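Local coordinates for protein beta-hydroxyacid dehydrogenase, 3-hydroxyisobutyrate dehydrogenase (Saccharomonospora xinjiangensis XJ-54, PDB 6GRL) that reduces imines as an S-selective imine reductase associated with reductive amination, and probably binds NADPH for the purpose, at residues A20-V25 / G43-V48; S77-V82 / V105-T110; G128-D133 / S155-D160; T24-G29 / D71-A76; D133-G138 / G180-E185. All blocks are in the same frame, centred on the assembly; numbering follows the deposited sequence.

Contact 1: A20-V25 / G43-V48; sequences ADPVTV and GHRTTV
H44 leans back onto 20-25 because its CG stands beside the backbone N, anti to the carbonyl carbon (chi1 -61°), with the ring then turned to a chi2 of -89°. That rotation delivers ND1 to D21 O, 2.7 Å away, with the oxygen close to the imidazole plane and the N-H directed at a carbonyl lone pair. Over one face, shifted toward the rim, sits the methyl of A20, its CB 3.4 Å from ND1 in a CH-pi contact. The other ring nitrogen, NE2, bonds to E168 OE1, so a positively charged ring is plausible, and F39 meets the imidazole edge-to-face. R45 has two conformers; in the modelled one its bend at chi3 (73°) brings NH2 to 3.4 Å from P22 CB and into a bond with A76 O. Its backbone N takes part as well: a water spans A20 O and R45 N, 2.8 Å from the latter. Farther along, the strands zip together through V23 N to R45 O (3.1 Å), T47 N to V23 O (2.9 Å) and V25 N to T47 O (2.9 Å). T24 and T47 lie side by side on one face of this ladder, while V23, T46, V25 and V48 occupy the other, against helix 30-41. G43, with positive phi, is the C-prime residue of the Schellman motif ending that helix. Parallel strands 23-26 and 46-49 joined through helix 30-41 make up the opening beta-alpha-beta unit of a Rossmann-type dinucleotide-binding domain.

Contact 2: S77-V82 / V105-T110; sequences SRFVVV and VLVNLT
The phenyl ring of F79 forms the apolar centre here, its CZ pressed to 3.5 Å from V107 CG2 and its CE1 to 4.0 Å from V105 CG1, both methyls arriving obliquely. The ring gets there with CG anti to the backbone N (chi1 -165°), tipping over the neighbouring strand. This is a parallel pair, strands 79-82 and 105-108, joined through helix 87-95 as a beta-alpha-beta unit of the Rossmann sheet. On the same face V81 CG1 meets L109 CD1 at 3.7 Å, and I165 and L166 of helix 156-166 pack on F79. Replacing F79 with an alanine is likely to leave V107 CG2 and V105 CG1 facing a gap beneath helix 156-166. On the reverse face V80 and L106 run side by side, V80 CB 3.8 Å from L106 CD2, with W123 and A124 of helix 114-126 against the leucine. Between the faces five backbone bonds stitch the strands, beginning with V105 N to R78 O and ending with L109 N to V82 O. At one end of the ladder R78 lays a flat side of its guanidinium over V105 CG2, while its NE bonds to G103 O. At the other end polar groups gather around N108, here in the modelled one of its two conformers: V82 O and N108 OD1, both acceptors, lie 3.4 Å apart without bonding, and N108 ND2 goes to Y131 OH. In that conformer N108 OD1 closes an Asx turn, taking T110 N from 52° above its carbonyl plane at 3.0 Å and T110 OG1, also at 3.0 Å, almost head-on to the amide C=O.

Contact 3: G128-D133 / S155-D160; sequences GAEYLD and SRSAFD
A158 sets its methyl over one flat side of the E130 carboxylate, CB lying 3.8 Å from OE1, and V105 CG2 comes up beside that same oxygen. OE2 turns instead to a water 3.0 Å away that also reaches S155 OG, so OE2 meets S155 through solvent while the A158 methyl touches OE1 directly. Of the aromatic groups, F159 offers L132 its CB and CA rather than its ring, which meets Y174 with the planes about 30° apart. Y131 directs its CB away from the helix, and its hydroxyl donates to the anti lone pair of D133 OD2 at 2.6 Å. Here the first half of strand 130-137, which pairs in parallel with strand 105-108 of the Rossmann sheet, is crossed by helix 156-166 at 76° between their directions. L132 carries the crossing. Its CG lies anti to the carbonyl carbon (chi1 -71°), and the branch there sends the two methyls to separate spots on the first turn: CD2 stops 3.6 Å from S155 O, and CD1 3.9 Å from A158 O. S155 is the N-cap; in the modelled conformer its OG takes a weak bond from A158 N and one from S157 OG at 2.9 Å. A second water donates to Y131 O and accepts from S155 N at 2.8 Å, tying the strand backbone to the residue just ahead of the helix.

Contact 4: T24-G29 / D71-A76; sequences TVLGLG and DEAVEA
A73 O is gripped from two sides. T24 OG1 donates to it at 2.7 Å from 40° above the carbonyl plane, and A76 N reaches it at 3.2 Å from the opposite face. In the modelled conformer of S77, its OG also bonds to T24 OG1. The setting is the first strand of a Rossmann-type domain: T24 and L26 point to helix 70-74 on one side of the sheet, V25 to A36 and F39 of helix 30-41 on the other. Further on, G27 and G29 belong to a turn consistent with the GxGxxG dinucleotide-binding motif, with G29 at the N-cap of helix 30-41. G27 has a positive phi that a side chain would find hard to tolerate. The side chain of T24 works with both branches. With OG1 beside its backbone N (chi1 -71°), CG2 swings over A73, 3.7 Å from A73 CB and 3.3 Å from A73 O, so a methyl also packs against the bonded carbonyl. The methyl of A76 comes near the hydroxyl too. The next carbonyl along, V74 O, takes K104 NZ. L26 completes the apolar side by splitting its methyls: CD2 rests 3.6 Å from A73 CB, and CD1 lies 4.2 Å from V74 CG1.

Contact 5: D133-G138 / G180-E185; sequences DGKIMG and GLAAVE
K135 and A182 make the close-packed half of this contact: K135 CG lies 3.5 Å from A182 O, and A182 CB sits 3.6 Å from D133 O. They join strand 130-137 of the Rossmann sheet to the first turn of helix 181-209, the long helix that leads out of the nucleotide-binding domain into the helical C-terminal part, a two-domain plan known from imine reductases and the related hydroxyacid dehydrogenases. Strand and helix run in roughly the same direction, 23° apart. The other half is looser, with water in it. D133 OD1 does not touch A183 N directly; a water donates to the carboxylate at 2.6 Å and accepts from that N-H at 2.8 Å, so on this side the link to A183 N runs through solvent. K135 spans both halves. Its chain is kinked at chi2 and at chi4 (-84°), carrying CE past A183 CB and doubling NZ back toward its own strand, where it forms a salt bridge with D133 OD1 and bonds to G134 O and to T110 O. D133 OD2, held by Y131, has a different partner. Cutting K135 back to an alanine is likely to leave D133 OD1 without its charged mate and open a gap beside A182. The ammonium meets D133 OD1 on the syn side at 2.7 Å, 31° out of the carboxylate plane.

Contacts 1, 2 and 4 cluster around strand 23-26. Contacts 1 and 4 share T24 and V25, their centres 9 Å apart, and contact 2, 11 Å from contact 1, is tied on by T24 O to V81 N (2.7 Å). Next across the sheet, contact 3 lies 10 Å from contact 2, joined through L106 N to E130 O (2.8 Å). Contact 5 continues from contact 3 along strand 130-137 through D133, and meets contact 2 where K135 NZ reaches T110 O (2.9 Å). It is the one that engages the C-terminal part, about 23 Å from contact 1 between centres. No cofactor is bound in this apo model; the likely dinucleotide turn lies in contact 4.

Contact 1: A20-V25 / G43-V48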
# COMPACT_ATOMS: atom_id res chain seq x y z
N ALA A 20 11.96 -19.74 -18.40
CA ALA A 20 11.00 -19.05 -17.56
C ALA A 20 9.91 -20.01 -17.11
O ALA A 20 9.45 -20.85 -17.89
CB ALA A 20 10.39 -17.86 -18.30
N ASP A 21 9.50 -19.88 -15.86
CA ASP A 21 8.50 -20.79 -15.31
C ASP A 21 7.12 -20.46 -15.87
O ASP A 21 6.80 -19.29 -16.09
CB ASP A 21 8.47 -20.69 -13.79
CG ASP A 21 9.81 -21.02 -13.16
OD1 ASP A 21 10.31 -20.20 -12.36
OD2 ASP A 21 10.36 -22.10 -13.46
N PRO A 22 6.28 -21.47 -16.12
CA PRO A 22 4.89 -21.19 -16.49
C PRO A 22 4.18 -20.41 -15.39
O PRO A 22 4.43 -20.61 -14.20
CB PRO A 22 4.28 -22.59 -16.67
CG PRO A 22 5.46 -23.47 -16.95
CD PRO A 22 6.59 -22.91 -16.14
N VAL A 23 3.29 -19.51 -15.81
CA VAL A 23 2.56 -18.64 -14.89
C VAL A 23 1.10 -18.61 -15.30
O VAL A 23 0.78 -18.56 -16.49
CB VAL A 23 3.15 -17.21 -14.87
CG1 VAL A 23 2.33 -16.29 -13.98
CG2 VAL A 23 4.60 -17.23 -14.42
N THR A 24 0.21 -18.64 -14.31
CA THR A 24 -1.22 -18.46 -14.53
C THR A 24 -1.64 -17.13 -13.91
O THR A 24 -1.26 -16.83 -12.77
CB THR A 24 -2.03 -19.60 -13.92
OG1 THR A 24 -1.82 -20.80 -14.68
CG2 THR A 24 -3.52 -19.27 -13.90
N VAL A 25 -2.40 -16.33 -14.65
CA VAL A 25 -2.94 -15.07 -14.16
C VAL A 25 -4.46 -15.18 -14.16
O VAL A 25 -5.08 -15.40 -15.21
CB VAL A 25 -2.48 -13.87 -15.01
CG1 VAL A 25 -3.10 -12.59 -14.49
CG2 VAL A 25 -0.97 -13.78 -15.02
N GLY A 43 8.85 -14.12 -21.59
CA GLY A 43 9.02 -15.49 -22.05
C GLY A 43 8.29 -16.55 -21.26
O GLY A 43 8.42 -17.74 -21.59
N HIS A 44 7.53 -16.17 -20.24
CA HIS A 44 6.78 -17.16 -19.47
C HIS A 44 5.64 -17.73 -20.30
O HIS A 44 4.92 -17.00 -20.98
CB HIS A 44 6.21 -16.54 -18.20
CG HIS A 44 7.24 -16.01 -17.26
ND1 HIS A 44 7.82 -16.78 -16.28
CD2 HIS A 44 7.78 -14.77 -17.13
CE1 HIS A 44 8.68 -16.05 -15.60
NE2 HIS A 44 8.68 -14.83 -16.09
N ARG A 45 5.48 -19.05 -20.24
CA ARG A 45 4.28 -19.70 -20.77
C ARG A 45 3.11 -19.27 -19.89
O ARG A 45 2.89 -19.83 -18.82
CB ARG A 45 4.44 -21.21 -20.80
CG ARG A 45 3.20 -21.95 -21.28
CD ARG A 45 3.46 -23.44 -21.44
NE ARG A 45 3.58 -24.12 -20.15
CZ ARG A 45 2.54 -24.54 -19.44
NH1 ARG A 45 1.30 -24.36 -19.88
NH2 ARG A 45 2.74 -25.15 -18.28
N THR A 46 2.37 -18.26 -20.34
CA THR A 46 1.37 -17.60 -19.52
C THR A 46 -0.03 -18.06 -19.90
O THR A 46 -0.41 -18.01 -21.08
CB THR A 46 1.48 -16.09 -19.66
OG1 THR A 46 2.83 -15.69 -19.39
CG2 THR A 46 0.55 -15.37 -18.70
N THR A 47 -0.79 -18.52 -18.91
CA THR A 47 -2.18 -18.91 -19.08
C THR A 47 -3.06 -17.92 -18.33
O THR A 47 -2.82 -17.63 -17.16
CB THR A 47 -2.42 -20.33 -18.56
OG1 THR A 47 -1.55 -21.24 -19.25
CG2 THR A 47 -3.86 -20.75 -18.78
N VAL A 48 -4.07 -17.39 -19.02
CA VAL A 48 -4.90 -16.33 -18.46
C VAL A 48 -6.35 -16.79 -18.39
O VAL A 48 -6.79 -17.65 -19.17
CB VAL A 48 -4.79 -15.02 -19.27
CG1 VAL A 48 -3.35 -14.51 -19.26
CG2 VAL A 48 -5.28 -15.22 -20.70
O HOH W 1 7.31 -20.92 -19.22

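Contact 2: S77-V82 / V105-T110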
# COMPACT_ATOMS: atom_id res chain seq x y z
N SER A 77 -0.12 -24.27 -14.55
CA SER A 77 1.13 -23.79 -13.99
C SER A 77 1.17 -24.06 -12.49
O SER A 77 0.14 -24.24 -11.84
CB SER A 77 1.32 -22.28 -14.24
OG SER A 77 0.60 -21.84 -15.37
N ARG A 78 2.40 -24.08 -11.95
CA ARG A 78 2.59 -24.14 -10.51
C ARG A 78 2.46 -22.76 -9.87
O ARG A 78 2.07 -22.66 -8.70
CB ARG A 78 3.97 -24.74 -10.20
CG ARG A 78 4.38 -24.66 -8.73
CD ARG A 78 5.75 -25.26 -8.50
NE ARG A 78 6.07 -25.35 -7.08
CZ ARG A 78 6.90 -24.53 -6.44
NH1 ARG A 78 7.50 -23.54 -7.09
NH2 ARG A 78 7.12 -24.69 -5.14
N PHE A 79 2.77 -21.71 -10.62
CA PHE A 79 2.78 -20.34 -10.13
C PHE A 79 1.49 -19.66 -10.56
O PHE A 79 1.26 -19.46 -11.76
CB PHE A 79 4.01 -19.61 -10.67
CG PHE A 79 4.33 -18.32 -9.97
CD1 PHE A 79 4.93 -18.33 -8.72
CD2 PHE A 79 4.07 -17.11 -10.58
CE1 PHE A 79 5.24 -17.14 -8.08
CE2 PHE A 79 4.38 -15.92 -9.95
CZ PHE A 79 4.96 -15.94 -8.70
N VAL A 80 0.64 -19.30 -9.60
CA VAL A 80 -0.68 -18.73 -9.87
C VAL A 80 -0.74 -17.34 -9.27
O VAL A 80 -0.58 -17.17 -8.05
CB VAL A 80 -1.81 -19.61 -9.32
CG1 VAL A 80 -3.16 -18.98 -9.60
CG2 VAL A 80 -1.73 -21.01 -9.90
N VAL A 81 -0.99 -16.34 -10.11
CA VAL A 81 -1.09 -14.94 -9.69
C VAL A 81 -2.55 -14.52 -9.78
O VAL A 81 -3.19 -14.70 -10.83
CB VAL A 81 -0.20 -14.03 -10.56
CG1 VAL A 81 -0.32 -12.59 -10.09
CG2 VAL A 81 1.24 -14.50 -10.52
N VAL A 82 -3.08 -13.97 -8.69
CA VAL A 82 -4.48 -13.57 -8.59
C VAL A 82 -4.54 -12.05 -8.57
O VAL A 82 -4.01 -11.41 -7.65
CB VAL A 82 -5.15 -14.16 -7.35
CG1 VAL A 82 -6.65 -13.87 -7.35
CG2 VAL A 82 -4.88 -15.65 -7.26
N VAL A 105 2.13 -22.33 -5.84
CA VAL A 105 2.41 -21.07 -5.16
C VAL A 105 1.36 -20.08 -5.62
O VAL A 105 1.25 -19.80 -6.82
CB VAL A 105 3.83 -20.56 -5.47
CG1 VAL A 105 4.04 -19.19 -4.86
CG2 VAL A 105 4.87 -21.55 -4.96
N LEU A 106 0.58 -19.56 -4.67
CA LEU A 106 -0.47 -18.59 -4.97
C LEU A 106 0.00 -17.21 -4.56
O LEU A 106 0.32 -16.98 -3.38
CB LEU A 106 -1.77 -18.95 -4.24
CG LEU A 106 -2.27 -20.40 -4.35
CD1 LEU A 106 -3.62 -20.54 -3.66
CD2 LEU A 106 -2.35 -20.84 -5.81
N VAL A 107 0.06 -16.29 -5.51
CA VAL A 107 0.47 -14.91 -5.27
C VAL A 107 -0.74 -14.03 -5.50
O VAL A 107 -1.17 -13.82 -6.64
CB VAL A 107 1.64 -14.50 -6.18
CG1 VAL A 107 2.04 -13.06 -5.90
CG2 VAL A 107 2.82 -15.43 -5.97
N ASN A 108 -1.30 -13.50 -4.41
CA ASN A 108 -2.49 -12.67 -4.47
C ASN A 108 -2.08 -11.20 -4.48
O ASN A 108 -1.51 -10.70 -3.51
CB ASN A 108 -3.42 -12.97 -3.29
CG ASN A 108 -4.73 -12.22 -3.37
OD1 ASN A 108 -5.08 -11.65 -4.40
ND2 ASN A 108 -5.47 -12.20 -2.26
N LEU A 109 -2.36 -10.52 -5.59
CA LEU A 109 -2.08 -9.10 -5.74
C LEU A 109 -3.34 -8.25 -5.68
O LEU A 109 -3.31 -7.07 -6.04
CB LEU A 109 -1.34 -8.84 -7.06
CG LEU A 109 -0.05 -9.64 -7.27
CD1 LEU A 109 0.57 -9.30 -8.62
CD2 LEU A 109 0.94 -9.37 -6.15
N THR A 110 -4.46 -8.83 -5.24
CA THR A 110 -5.72 -8.12 -5.16
C THR A 110 -5.80 -7.31 -3.88
O THR A 110 -5.28 -7.71 -2.83
CB THR A 110 -6.89 -9.12 -5.23
OG1 THR A 110 -6.71 -9.99 -6.35
CG2 THR A 110 -8.21 -8.39 -5.37

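Contact 3: G128-D133 / S155-D160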
# COMPACT_ATOMS: atom_id res chain seq x y z
N GLY A 128 -2.39 -27.32 0.64
CA GLY A 128 -1.03 -27.68 0.30
C GLY A 128 -0.31 -26.70 -0.58
O GLY A 128 0.71 -27.05 -1.19
N ALA A 129 -0.79 -25.46 -0.67
CA ALA A 129 -0.18 -24.44 -1.49
C ALA A 129 0.50 -23.39 -0.61
O ALA A 129 0.04 -23.10 0.50
CB ALA A 129 -1.21 -23.75 -2.39
N GLU A 130 1.61 -22.85 -1.11
CA GLU A 130 2.23 -21.69 -0.48
C GLU A 130 1.50 -20.42 -0.91
O GLU A 130 0.86 -20.37 -1.97
CB GLU A 130 3.71 -21.61 -0.86
CG GLU A 130 4.58 -22.63 -0.14
CD GLU A 130 5.98 -22.72 -0.72
OE1 GLU A 130 6.17 -22.29 -1.87
OE2 GLU A 130 6.88 -23.20 -0.01
N TYR A 131 1.60 -19.39 -0.08
CA TYR A 131 0.82 -18.18 -0.30
C TYR A 131 1.68 -16.95 -0.06
O TYR A 131 2.37 -16.85 0.96
CB TYR A 131 -0.41 -18.14 0.60
CG TYR A 131 -1.27 -16.90 0.41
CD1 TYR A 131 -2.16 -16.81 -0.65
CD2 TYR A 131 -1.17 -15.83 1.29
CE1 TYR A 131 -2.94 -15.68 -0.82
CE2 TYR A 131 -1.94 -14.70 1.12
CZ TYR A 131 -2.83 -14.63 0.06
OH TYR A 131 -3.60 -13.51 -0.11
N LEU A 132 1.63 -16.01 -1.01
CA LEU A 132 2.22 -14.69 -0.84
C LEU A 132 1.15 -13.65 -1.12
O LEU A 132 0.42 -13.76 -2.11
CB LEU A 132 3.42 -14.49 -1.78
CG LEU A 132 4.70 -15.26 -1.47
CD1 LEU A 132 5.68 -15.14 -2.63
CD2 LEU A 132 5.33 -14.77 -0.18
N ASP A 133 1.06 -12.66 -0.25
CA ASP A 133 0.15 -11.54 -0.46
C ASP A 133 0.95 -10.34 -0.94
O ASP A 133 1.98 -9.99 -0.34
CB ASP A 133 -0.61 -11.19 0.82
CG ASP A 133 -1.87 -10.41 0.54
OD1 ASP A 133 -1.88 -9.17 0.74
OD2 ASP A 133 -2.86 -11.03 0.10
N SER A 155 5.24 -16.42 3.68
CA SER A 155 6.39 -17.28 3.92
C SER A 155 7.64 -16.70 3.27
O SER A 155 7.65 -16.38 2.08
CB SER A 155 6.12 -18.68 3.39
OG SER A 155 7.33 -19.41 3.24
N ARG A 156 8.71 -16.58 4.07
CA ARG A 156 9.96 -16.03 3.56
C ARG A 156 10.59 -16.96 2.52
O ARG A 156 11.20 -16.48 1.55
CB ARG A 156 10.93 -15.78 4.71
CG ARG A 156 12.00 -14.75 4.41
CD ARG A 156 12.94 -14.55 5.59
NE ARG A 156 12.72 -13.27 6.25
CZ ARG A 156 12.02 -13.11 7.37
NH1 ARG A 156 11.88 -11.90 7.89
NH2 ARG A 156 11.46 -14.15 7.96
N SER A 157 10.47 -18.27 2.71
CA SER A 157 11.04 -19.21 1.76
C SER A 157 10.37 -19.09 0.39
O SER A 157 11.04 -19.18 -0.64
CB SER A 157 10.92 -20.64 2.29
OG SER A 157 9.56 -21.04 2.37
N ALA A 158 9.05 -18.88 0.38
CA ALA A 158 8.35 -18.71 -0.89
C ALA A 158 8.73 -17.41 -1.57
O ALA A 158 8.84 -17.35 -2.80
CB ALA A 158 6.84 -18.78 -0.67
N PHE A 159 8.95 -16.35 -0.79
CA PHE A 159 9.37 -15.08 -1.38
C PHE A 159 10.77 -15.18 -1.96
O PHE A 159 11.03 -14.72 -3.08
CB PHE A 159 9.30 -13.96 -0.34
CG PHE A 159 9.83 -12.65 -0.83
CD1 PHE A 159 9.03 -11.80 -1.57
CD2 PHE A 159 11.14 -12.27 -0.56
CE1 PHE A 159 9.51 -10.59 -2.03
CE2 PHE A 159 11.63 -11.07 -1.02
CZ PHE A 159 10.82 -10.23 -1.75
N ASP A 160 11.70 -15.78 -1.20
CA ASP A 160 13.08 -15.86 -1.66
C ASP A 160 13.20 -16.68 -2.94
O ASP A 160 13.96 -16.33 -3.85
CB ASP A 160 13.97 -16.46 -0.56
CG ASP A 160 14.09 -15.55 0.64
OD1 ASP A 160 13.94 -14.32 0.49
OD2 ASP A 160 14.35 -16.07 1.75
O HOH W 2 6.30 -21.86 2.59
O HOH W 3 2.73 -17.70 3.43

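Contact 4: T24-G29 / D71-A76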
# COMPACT_ATOMS: atom_id res chain seq x y z
N THR A 24 0.21 -18.64 -14.31
CA THR A 24 -1.22 -18.46 -14.53
C THR A 24 -1.64 -17.13 -13.91
O THR A 24 -1.26 -16.83 -12.77
CB THR A 24 -2.03 -19.60 -13.92
OG1 THR A 24 -1.82 -20.80 -14.68
CG2 THR A 24 -3.52 -19.27 -13.90
N VAL A 25 -2.40 -16.33 -14.65
CA VAL A 25 -2.94 -15.07 -14.16
C VAL A 25 -4.46 -15.18 -14.16
O VAL A 25 -5.08 -15.40 -15.21
CB VAL A 25 -2.48 -13.87 -15.01
CG1 VAL A 25 -3.10 -12.59 -14.49
CG2 VAL A 25 -0.97 -13.78 -15.02
N LEU A 26 -5.06 -15.02 -12.98
CA LEU A 26 -6.51 -15.00 -12.83
C LEU A 26 -6.95 -13.55 -12.67
O LEU A 26 -6.64 -12.89 -11.67
CB LEU A 26 -6.95 -15.82 -11.62
CG LEU A 26 -6.55 -17.29 -11.59
CD1 LEU A 26 -7.05 -17.95 -10.32
CD2 LEU A 26 -7.10 -18.01 -12.82
N GLY A 27 -7.69 -13.05 -13.66
CA GLY A 27 -8.17 -11.68 -13.64
C GLY A 27 -7.49 -10.82 -14.68
O GLY A 27 -6.27 -10.63 -14.65
N LEU A 28 -8.28 -10.28 -15.61
CA LEU A 28 -7.74 -9.50 -16.72
C LEU A 28 -8.38 -8.11 -16.77
O LEU A 28 -8.73 -7.61 -17.84
CB LEU A 28 -7.92 -10.23 -18.04
CG LEU A 28 -7.04 -11.47 -18.20
CD1 LEU A 28 -7.26 -12.10 -19.55
CD2 LEU A 28 -5.57 -11.13 -17.99
N GLY A 29 -8.53 -7.48 -15.61
CA GLY A 29 -8.79 -6.06 -15.56
C GLY A 29 -7.56 -5.31 -16.05
O GLY A 29 -6.62 -5.87 -16.60
N ASP A 71 -10.33 -23.61 -12.95
CA ASP A 71 -9.71 -24.92 -12.80
C ASP A 71 -8.71 -25.18 -13.92
O ASP A 71 -7.56 -25.57 -13.67
CB ASP A 71 -10.79 -26.01 -12.78
CG ASP A 71 -11.28 -26.32 -11.39
OD1 ASP A 71 -10.46 -26.26 -10.44
OD2 ASP A 71 -12.47 -26.63 -11.23
N GLU A 72 -9.14 -24.98 -15.17
CA GLU A 72 -8.23 -25.15 -16.30
C GLU A 72 -7.03 -24.21 -16.20
O GLU A 72 -5.92 -24.58 -16.58
CB GLU A 72 -8.98 -24.92 -17.61
CG GLU A 72 -8.12 -24.99 -18.86
CD GLU A 72 -8.90 -24.68 -20.13
OE1 GLU A 72 -10.13 -24.54 -20.04
OE2 GLU A 72 -8.27 -24.58 -21.20
N ALA A 73 -7.24 -23.01 -15.67
CA ALA A 73 -6.15 -22.04 -15.58
C ALA A 73 -5.11 -22.48 -14.56
O ALA A 73 -3.90 -22.44 -14.84
CB ALA A 73 -6.70 -20.66 -15.25
N VAL A 74 -5.55 -22.90 -13.37
CA VAL A 74 -4.58 -23.27 -12.34
C VAL A 74 -3.88 -24.57 -12.68
O VAL A 74 -2.74 -24.80 -12.24
CB VAL A 74 -5.26 -23.34 -10.95
CG1 VAL A 74 -5.90 -22.00 -10.60
CG2 VAL A 74 -6.29 -24.46 -10.90
N GLU A 75 -4.52 -25.45 -13.46
CA GLU A 75 -3.89 -26.70 -13.85
C GLU A 75 -2.72 -26.49 -14.82
O GLU A 75 -1.95 -27.43 -15.04
CB GLU A 75 -4.92 -27.63 -14.48
CG GLU A 75 -5.88 -28.25 -13.48
CD GLU A 75 -7.01 -29.01 -14.14
OE1 GLU A 75 -7.12 -28.97 -15.38
OE2 GLU A 75 -7.79 -29.66 -13.41
N ALA A 76 -2.58 -25.30 -15.38
CA ALA A 76 -1.55 -25.06 -16.39
C ALA A 76 -0.19 -24.72 -15.80
O ALA A 76 0.82 -24.86 -16.50
CB ALA A 76 -1.99 -23.94 -17.33

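Contact 5: D133-G138 / G180-E185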
# COMPACT_ATOMS: atom_id res chain seq x y z
N ASP A 133 1.06 -12.66 -0.25
CA ASP A 133 0.15 -11.54 -0.46
C ASP A 133 0.95 -10.34 -0.94
O ASP A 133 1.98 -9.99 -0.34
CB ASP A 133 -0.61 -11.19 0.82
CG ASP A 133 -1.87 -10.41 0.54
OD1 ASP A 133 -1.88 -9.17 0.74
OD2 ASP A 133 -2.86 -11.03 0.10
N GLY A 134 0.50 -9.72 -2.02
CA GLY A 134 1.18 -8.58 -2.58
C GLY A 134 0.24 -7.40 -2.77
O GLY A 134 -0.96 -7.57 -3.00
N LYS A 135 0.81 -6.20 -2.66
CA LYS A 135 0.08 -4.96 -2.88
C LYS A 135 0.89 -4.07 -3.81
O LYS A 135 2.10 -3.91 -3.62
CB LYS A 135 -0.21 -4.25 -1.56
CG LYS A 135 -1.12 -5.04 -0.62
CD LYS A 135 -2.54 -5.12 -1.17
CE LYS A 135 -3.39 -6.13 -0.39
NZ LYS A 135 -3.19 -7.53 -0.88
N ILE A 136 0.22 -3.50 -4.81
CA ILE A 136 0.88 -2.78 -5.90
C ILE A 136 0.72 -1.28 -5.69
O ILE A 136 -0.39 -0.79 -5.43
CB ILE A 136 0.31 -3.21 -7.26
CG1 ILE A 136 0.50 -4.71 -7.48
CG2 ILE A 136 0.95 -2.41 -8.39
CD1 ILE A 136 -0.27 -5.26 -8.65
N MET A 137 1.83 -0.56 -5.83
CA MET A 137 1.82 0.90 -5.87
C MET A 137 2.21 1.32 -7.29
O MET A 137 3.34 1.07 -7.72
CB MET A 137 2.78 1.49 -4.84
CG MET A 137 2.76 0.79 -3.50
SD MET A 137 2.81 1.95 -2.12
CE MET A 137 1.24 2.79 -2.32
N GLY A 138 1.28 1.94 -8.00
CA GLY A 138 1.52 2.38 -9.36
C GLY A 138 0.36 2.04 -10.27
O GLY A 138 -0.59 1.36 -9.88
N GLY A 180 -0.59 -10.76 6.47
CA GLY A 180 -1.30 -9.50 6.37
C GLY A 180 -0.45 -8.25 6.36
O GLY A 180 -1.00 -7.15 6.28
N LEU A 181 0.88 -8.38 6.43
CA LEU A 181 1.72 -7.20 6.59
C LEU A 181 1.74 -6.32 5.35
O LEU A 181 1.83 -5.09 5.47
CB LEU A 181 3.15 -7.62 6.95
CG LEU A 181 3.35 -8.06 8.40
CD1 LEU A 181 4.76 -8.57 8.62
CD2 LEU A 181 3.02 -6.92 9.36
N ALA A 182 1.66 -6.91 4.15
CA ALA A 182 1.61 -6.10 2.94
C ALA A 182 0.33 -5.27 2.89
O ALA A 182 0.35 -4.11 2.46
CB ALA A 182 1.72 -6.99 1.70
N ALA A 183 -0.78 -5.85 3.35
CA ALA A 183 -2.03 -5.10 3.43
C ALA A 183 -1.96 -4.00 4.48
O ALA A 183 -2.51 -2.92 4.30
CB ALA A 183 -3.20 -6.05 3.72
N VAL A 184 -1.28 -4.28 5.60
CA VAL A 184 -1.06 -3.25 6.62
C VAL A 184 -0.27 -2.09 6.03
O VAL A 184 -0.62 -0.92 6.20
CB VAL A 184 -0.36 -3.84 7.85
CG1 VAL A 184 0.04 -2.73 8.82
CG2 VAL A 184 -1.25 -4.85 8.54
N GLU A 185 0.82 -2.41 5.33
CA GLU A 185 1.66 -1.38 4.72
C GLU A 185 0.86 -0.52 3.75
O GLU A 185 0.94 0.71 3.77
CB GLU A 185 2.85 -2.03 4.01
CG GLU A 185 3.86 -1.04 3.44
CD GLU A 185 4.81 -0.51 4.48
OE1 GLU A 185 4.96 -1.15 5.54
OE2 GLU A 185 5.42 0.55 4.24
O HOH W 4 -1.13 -8.58 3.15